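Local structure of ribosome inactivating type 1 protein (Iris hollandica, 3MVG) at residues A[2-7]-A[48-53]; A[71-76]-A[158-163]. The protein belongs to the type 1 ribosome-inactivating proteins, a plant family whose members consist of a single chain with a mixed alpha/beta fold. One frame throughout, in Å; residues are numbered along the deposited sequence. Where two conformers were deposited one is given.

Interaction 1: A[2-7]-A[48-53]; sequences ETVEFR and DLLFVR
Glu5 and Arg53 run side by side on one face of the sheet, pointing the same way, and meet in a side-on salt bridge. Arg53 NE lies 2.7 Å from Glu5 OE2, and Arg53 NH1 donates to the same oxygen at 2.8 Å. Both bonds stay close to the guanidinium plane, but the carboxylate is turned 86° to it: NE takes the anti lone pair of OE2, whereas NH1 arrives from above the carboxylate. A bend at chi3 (47°) swings the long arginine chain back over the neighbouring strand to make this grip. Glu5 has a second deposited conformer, and the bridge described is that of one of the two.

Thr3 fills the next position on this face. Its CG2 sits 3.6 Å above the guanidinium plane, near the rim, and its OG1 packs 3.4 Å from Phe51 CB. A branched residue with a methyl and a hydroxyl suits the place: OG1 also bonds to Ile1 O and accepts from a water that in turn accepts from Arg53 NH2.

The two strands form a parallel beta pair, and strand 3-7 is an outer strand of the mixed sheet of this chain. Phe51 N donates to Glu2 O and Val4 N to Phe51 O, after which Arg53 N reaches Val4 O and Phe6 N reaches Arg53 O.

The other face, bearing Val4, Val52 and Leu50, is apolar and turned to helix 13-27, where both valines touch Phe19. Leu50 lies alongside Glu2, its CD1 3.7 Å from Glu2 CG, and the same methyl comes within 4.3 Å of Val4 CG2.

Interaction 2: A[71-76]-A[158-163]; sequences AYVVAY and LVSETA
Ser160 on the helix points its CB toward segment 71-76, where it meets Ala71 and Tyr72. The CB lies 3.2 Å from Ala71 O and 4.2 Å from CD2 of the Tyr72 ring, which it approaches obliquely. From there chi1 of -61° sets OG opposite the serine's own carbonyl carbon and aims it at the strand backbone. The hydroxyl donates to Ala71 O at 2.7 Å, in the plane of that carbonyl and on a lone pair, with a C=O...O angle of 145°. Around the bond OG also touches carbon: Tyr72 CA is 3.7 Å away and Val73 CG2 4.1 Å. Serine suits this buried spot because it is small enough for the backbones to come close, Ser160 and Tyr72 being 5.6 Å apart at their CA atoms, and yet supplies a donor for a buried carbonyl.

Ala71 directs its methyl toward the helix, and the small side chain also touches Leu27 of helix 13-27. Tyr72 stands beside the serine with its ring edge toward Glu161: CE2 is 4.4 Å from Glu161 OE2, near the ring plane. These polar ends are held from elsewhere, since Tyr72 OH bonds to Gly106 O and Glu161 OE2 to Tyr108 OH. A bound glycerol, probably from the crystallisation liquor, lies near the tyrosine side chain.

Ala71 and Tyr72 both face Asn67, a G1 beta bulge in the antiparallel connection from strand 61-67 to strand 72-78, and Ala71 accordingly has a positive phi (61°). The contact thus joins a bulged hairpin of the sheet to helix 146-164, the long helix at the heart of the ribosome-inactivating protein fold.

In the fold
Interaction 1 and interaction 2 both rest on the same mixed sheet, with strand 61-67 lying between strands 49-55 and 72-78. Their centres are about 10 Å apart and their nearest atoms about 4 Å, without touching. Helix 13-27 connects them: its Leu23 meets Leu50 of interaction 1 as well as Val159 and Ala163 of interaction 2. Interaction 1 joins an outer strand to the sheet, its centre about 12 Å from that of the chain, whereas interaction 2 sits about 3 Å from it, deep in the protein. The bound glycerol belongs to the latter's surroundings, about 4 Å from the Tyr72 side chain.

Interaction 1: A[2-7]-A[48-53]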
loop_
_atom_site.group_PDB
_atom_site.type_symbol
_atom_site.label_atom_id
_atom_site.label_comp_id
_atom_site.label_asym_id
_atom_site.label_seq_id
_atom_site.Cartn_x
_atom_site.Cartn_y
_atom_site.Cartn_z
ATOM N N GLU A 2 0.764 -9.390 -26.405
ATOM C CA GLU A 2 0.069 -9.523 -25.116
ATOM C C GLU A 2 -0.361 -8.158 -24.580
ATOM O O GLU A 2 0.445 -7.226 -24.538
ATOM C CB GLU A 2 1.000 -10.174 -24.103
ATOM C CG GLU A 2 0.329 -10.588 -22.812
ATOM C CD GLU A 2 -0.528 -11.825 -22.971
ATOM O OE1 GLU A 2 -1.531 -11.932 -22.242
ATOM O OE2 GLU A 2 -0.206 -12.673 -23.830
ATOM N N THR A 3 -1.629 -8.051 -24.189
ATOM C CA THR A 3 -2.213 -6.766 -23.788
ATOM C C THR A 3 -2.897 -6.853 -22.434
ATOM O O THR A 3 -3.619 -7.820 -22.154
ATOM C CB THR A 3 -3.211 -6.271 -24.859
ATOM O OG1 THR A 3 -2.535 -6.186 -26.114
ATOM C CG2 THR A 3 -3.792 -4.894 -24.508
ATOM N N VAL A 4 -2.634 -5.840 -21.601
ATOM C CA VAL A 4 -3.243 -5.644 -20.282
ATOM C C VAL A 4 -4.000 -4.314 -20.310
ATOM O O VAL A 4 -3.434 -3.292 -20.698
ATOM C CB VAL A 4 -2.165 -5.551 -19.177
ATOM C CG1 VAL A 4 -2.815 -5.344 -17.814
ATOM C CG2 VAL A 4 -1.279 -6.792 -19.175
ATOM N N GLU A 5 -5.270 -4.315 -19.915
ATOM C CA GLU A 5 -6.104 -3.111 -20.029
ATOM C C GLU A 5 -6.477 -2.465 -18.696
ATOM O O GLU A 5 -6.569 -3.141 -17.670
ATOM C CB GLU A 5 -7.391 -3.414 -20.804
ATOM C CG GLU A 5 -7.182 -3.924 -22.218
ATOM C CD GLU A 5 -8.490 -4.116 -22.963
ATOM O OE1 GLU A 5 -9.435 -4.664 -22.361
ATOM O OE2 GLU A 5 -8.566 -3.731 -24.150
ATOM N N PHE A 6 -6.709 -1.153 -18.734
ATOM C CA PHE A 6 -7.213 -0.403 -17.584
ATOM C C PHE A 6 -8.111 0.718 -18.095
ATOM O O PHE A 6 -7.757 1.419 -19.048
ATOM C CB PHE A 6 -6.079 0.185 -16.741
ATOM C CG PHE A 6 -6.565 1.019 -15.588
ATOM C CD1 PHE A 6 -6.560 2.408 -15.669
ATOM C CD2 PHE A 6 -7.070 0.421 -14.437
ATOM C CE1 PHE A 6 -7.028 3.180 -14.617
ATOM C CE2 PHE A 6 -7.544 1.202 -13.381
ATOM C CZ PHE A 6 -7.514 2.578 -13.480
ATOM N N ARG A 7 -9.275 0.875 -17.462
ATOM C CA ARG A 7 -10.219 1.945 -17.801
ATOM C C ARG A 7 -10.467 2.827 -16.600
ATOM O O ARG A 7 -10.703 2.321 -15.500
ATOM C CB ARG A 7 -11.554 1.379 -18.285
ATOM C CG ARG A 7 -11.395 0.287 -19.304
ATOM C CD ARG A 7 -12.537 0.277 -20.273
ATOM N NE ARG A 7 -12.380 -0.817 -21.227
ATOM C CZ ARG A 7 -13.043 -0.912 -22.370
ATOM N NH1 ARG A 7 -13.922 0.024 -22.698
ATOM N NH2 ARG A 7 -12.830 -1.941 -23.178
ATOM N N ASP A 48 9.765 -9.588 -25.822
ATOM C CA ASP A 48 10.210 -8.529 -24.911
ATOM C C ASP A 48 9.151 -7.457 -24.671
ATOM O O ASP A 48 9.337 -6.619 -23.798
ATOM C CB ASP A 48 11.434 -7.782 -25.475
ATOM C CG ASP A 48 12.697 -8.629 -25.563
ATOM O OD1 ASP A 48 12.792 -9.700 -24.932
ATOM O OD2 ASP A 48 13.617 -8.177 -26.286
ATOM N N LEU A 49 8.082 -7.430 -25.465
ATOM C CA LEU A 49 7.125 -6.319 -25.415
ATOM C C LEU A 49 5.822 -6.668 -24.715
ATOM O O LEU A 49 5.421 -7.837 -24.641
ATOM C CB LEU A 49 6.839 -5.782 -26.823
ATOM C CG LEU A 49 8.049 -5.310 -27.634
ATOM C CD1 LEU A 49 7.626 -4.851 -29.030
ATOM C CD2 LEU A 49 8.822 -4.207 -26.918
ATOM N N LEU A 50 5.164 -5.639 -24.190
ATOM C CA LEU A 50 3.852 -5.781 -23.593
ATOM C C LEU A 50 3.059 -4.530 -23.927
ATOM O O LEU A 50 3.586 -3.422 -23.867
ATOM C CB LEU A 50 3.987 -5.960 -22.076
ATOM C CG LEU A 50 2.702 -6.251 -21.311
ATOM C CD1 LEU A 50 2.136 -7.606 -21.683
ATOM C CD2 LEU A 50 2.984 -6.195 -19.830
ATOM N N PHE A 51 1.798 -4.704 -24.297
ATOM C CA PHE A 51 0.907 -3.576 -24.560
ATOM C C PHE A 51 0.041 -3.311 -23.333
ATOM O O PHE A 51 -0.476 -4.253 -22.719
ATOM C CB PHE A 51 -0.015 -3.884 -25.742
ATOM C CG PHE A 51 0.628 -3.756 -27.113
ATOM C CD1 PHE A 51 -0.156 -3.942 -28.242
ATOM C CD2 PHE A 51 1.974 -3.426 -27.292
ATOM C CE1 PHE A 51 0.380 -3.832 -29.533
ATOM C CE2 PHE A 51 2.522 -3.319 -28.585
ATOM C CZ PHE A 51 1.717 -3.519 -29.701
ATOM N N VAL A 52 -0.152 -2.034 -23.015
ATOM C CA VAL A 52 -1.012 -1.613 -21.921
ATOM C C VAL A 52 -2.022 -0.644 -22.510
ATOM O O VAL A 52 -1.683 0.493 -22.841
ATOM C CB VAL A 52 -0.210 -0.939 -20.783
ATOM C CG1 VAL A 52 -1.143 -0.471 -19.670
ATOM C CG2 VAL A 52 0.806 -1.908 -20.221
ATOM N N ARG A 53 -3.255 -1.116 -22.685
ATOM C CA ARG A 53 -4.295 -0.301 -23.286
ATOM C C ARG A 53 -5.067 0.437 -22.208
ATOM O O ARG A 53 -5.630 -0.182 -21.298
ATOM C CB ARG A 53 -5.220 -1.143 -24.168
ATOM C CG ARG A 53 -6.213 -0.289 -24.962
ATOM C CD ARG A 53 -6.750 -0.960 -26.223
ATOM N NE ARG A 53 -7.182 -2.337 -26.002
ATOM C CZ ARG A 53 -6.662 -3.394 -26.621
ATOM N NH1 ARG A 53 -7.119 -4.610 -26.353
ATOM N NH2 ARG A 53 -5.687 -3.243 -27.509
HETATM O O HOH W 1 -3.615 -4.878 -28.240
#

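Interaction 2: A[71-76]-A[158-163]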
loop_
_atom_site.group_PDB
_atom_site.type_symbol
_atom_site.label_atom_id
_atom_site.label_comp_id
_atom_site.label_asym_id
_atom_site.label_seq_id
_atom_site.Cartn_x
_atom_site.Cartn_y
_atom_site.Cartn_z
ATOM N N ALA A 71 10.237 -2.710 -17.648
ATOM C CA ALA A 71 8.864 -2.274 -17.328
ATOM C C ALA A 71 8.569 -0.837 -17.753
ATOM O O ALA A 71 7.640 -0.214 -17.236
ATOM C CB ALA A 71 8.555 -2.471 -15.837
ATOM N N TYR A 72 9.330 -0.322 -18.713
ATOM C CA TYR A 72 9.253 1.090 -19.079
ATOM C C TYR A 72 8.660 1.316 -20.468
ATOM O O TYR A 72 8.731 0.468 -21.350
ATOM C CB TYR A 72 10.646 1.718 -19.010
ATOM C CG TYR A 72 10.664 3.194 -18.672
ATOM C CD1 TYR A 72 10.913 4.159 -19.654
ATOM C CD2 TYR A 72 10.450 3.619 -17.366
ATOM C CE1 TYR A 72 10.961 5.517 -19.334
ATOM C CE2 TYR A 72 10.507 4.965 -17.028
ATOM C CZ TYR A 72 10.755 5.905 -18.019
ATOM O OH TYR A 72 10.793 7.240 -17.677
ATOM N N VAL A 73 8.087 2.500 -20.653
ATOM C CA VAL A 73 7.432 2.872 -21.907
ATOM C C VAL A 73 8.463 3.137 -23.002
ATOM O O VAL A 73 9.431 3.863 -22.763
ATOM C CB VAL A 73 6.541 4.125 -21.698
ATOM C CG1 VAL A 73 5.956 4.610 -23.013
ATOM C CG2 VAL A 73 5.419 3.831 -20.712
ATOM N N VAL A 74 8.247 2.560 -24.190
ATOM C CA VAL A 74 9.107 2.809 -25.355
ATOM C C VAL A 74 8.357 3.474 -26.518
ATOM O O VAL A 74 8.975 4.038 -27.430
ATOM C CB VAL A 74 9.804 1.514 -25.872
ATOM C CG1 VAL A 74 10.656 0.872 -24.767
ATOM C CG2 VAL A 74 8.788 0.515 -26.440
ATOM N N ALA A 75 7.028 3.428 -26.474
ATOM C CA ALA A 75 6.191 3.915 -27.567
ATOM C C ALA A 75 4.755 3.937 -27.101
ATOM O O ALA A 75 4.428 3.384 -26.050
ATOM C CB ALA A 75 6.328 3.005 -28.776
ATOM N N TYR A 76 3.888 4.576 -27.871
ATOM C CA TYR A 76 2.455 4.440 -27.631
ATOM C C TYR A 76 1.708 4.509 -28.949
ATOM O O TYR A 76 2.204 5.087 -29.921
ATOM C CB TYR A 76 1.923 5.481 -26.613
ATOM C CG TYR A 76 1.876 6.888 -27.141
ATOM C CD1 TYR A 76 2.957 7.752 -26.978
ATOM C CD2 TYR A 76 0.748 7.358 -27.819
ATOM C CE1 TYR A 76 2.917 9.050 -27.477
ATOM C CE2 TYR A 76 0.703 8.647 -28.329
ATOM C CZ TYR A 76 1.789 9.488 -28.158
ATOM O OH TYR A 76 1.782 10.768 -28.653
ATOM N N LEU A 158 2.262 6.383 -13.251
ATOM C CA LEU A 158 1.079 5.648 -12.803
ATOM C C LEU A 158 0.978 4.233 -13.353
ATOM O O LEU A 158 0.101 3.469 -12.924
ATOM C CB LEU A 158 -0.199 6.449 -13.078
ATOM C CG LEU A 158 -0.273 7.773 -12.316
ATOM C CD1 LEU A 158 -1.503 8.549 -12.743
ATOM C CD2 LEU A 158 -0.305 7.522 -10.823
ATOM N N VAL A 159 1.869 3.873 -14.277
ATOM C CA VAL A 159 1.910 2.525 -14.830
ATOM C C VAL A 159 3.254 1.863 -14.506
ATOM O O VAL A 159 3.284 0.875 -13.776
ATOM C CB VAL A 159 1.624 2.525 -16.357
ATOM C CG1 VAL A 159 1.801 1.142 -16.932
ATOM C CG2 VAL A 159 0.210 3.044 -16.626
ATOM N N SER A 160 4.358 2.407 -15.021
ATOM C CA SER A 160 5.682 1.799 -14.807
ATOM C C SER A 160 6.172 1.925 -13.366
ATOM O O SER A 160 6.644 0.952 -12.778
ATOM C CB SER A 160 6.713 2.415 -15.744
ATOM O OG SER A 160 6.377 2.200 -17.104
ATOM N N GLU A 161 6.091 3.123 -12.795
ATOM C CA GLU A 161 6.677 3.328 -11.468
ATOM C C GLU A 161 5.890 2.637 -10.368
ATOM O O GLU A 161 6.472 2.117 -9.420
ATOM C CB GLU A 161 6.874 4.808 -11.139
ATOM C CG GLU A 161 7.781 5.581 -12.110
ATOM C CD GLU A 161 9.252 5.204 -12.062
ATOM O OE1 GLU A 161 9.637 4.258 -11.340
ATOM O OE2 GLU A 161 10.028 5.882 -12.762
ATOM N N THR A 162 4.562 2.650 -10.476
ATOM C CA THR A 162 3.714 1.908 -9.540
ATOM C C THR A 162 3.872 0.385 -9.704
ATOM O O THR A 162 3.808 -0.349 -8.717
ATOM C CB THR A 162 2.250 2.308 -9.702
ATOM O OG1 THR A 162 1.919 2.186 -11.083
ATOM C CG2 THR A 162 2.007 3.750 -9.234
ATOM N N ALA A 163 4.082 -0.087 -10.933
ATOM C CA ALA A 163 4.394 -1.509 -11.127
ATOM C C ALA A 163 5.709 -1.856 -10.404
ATOM O O ALA A 163 5.817 -2.898 -9.771
ATOM C CB ALA A 163 4.510 -1.848 -12.609
#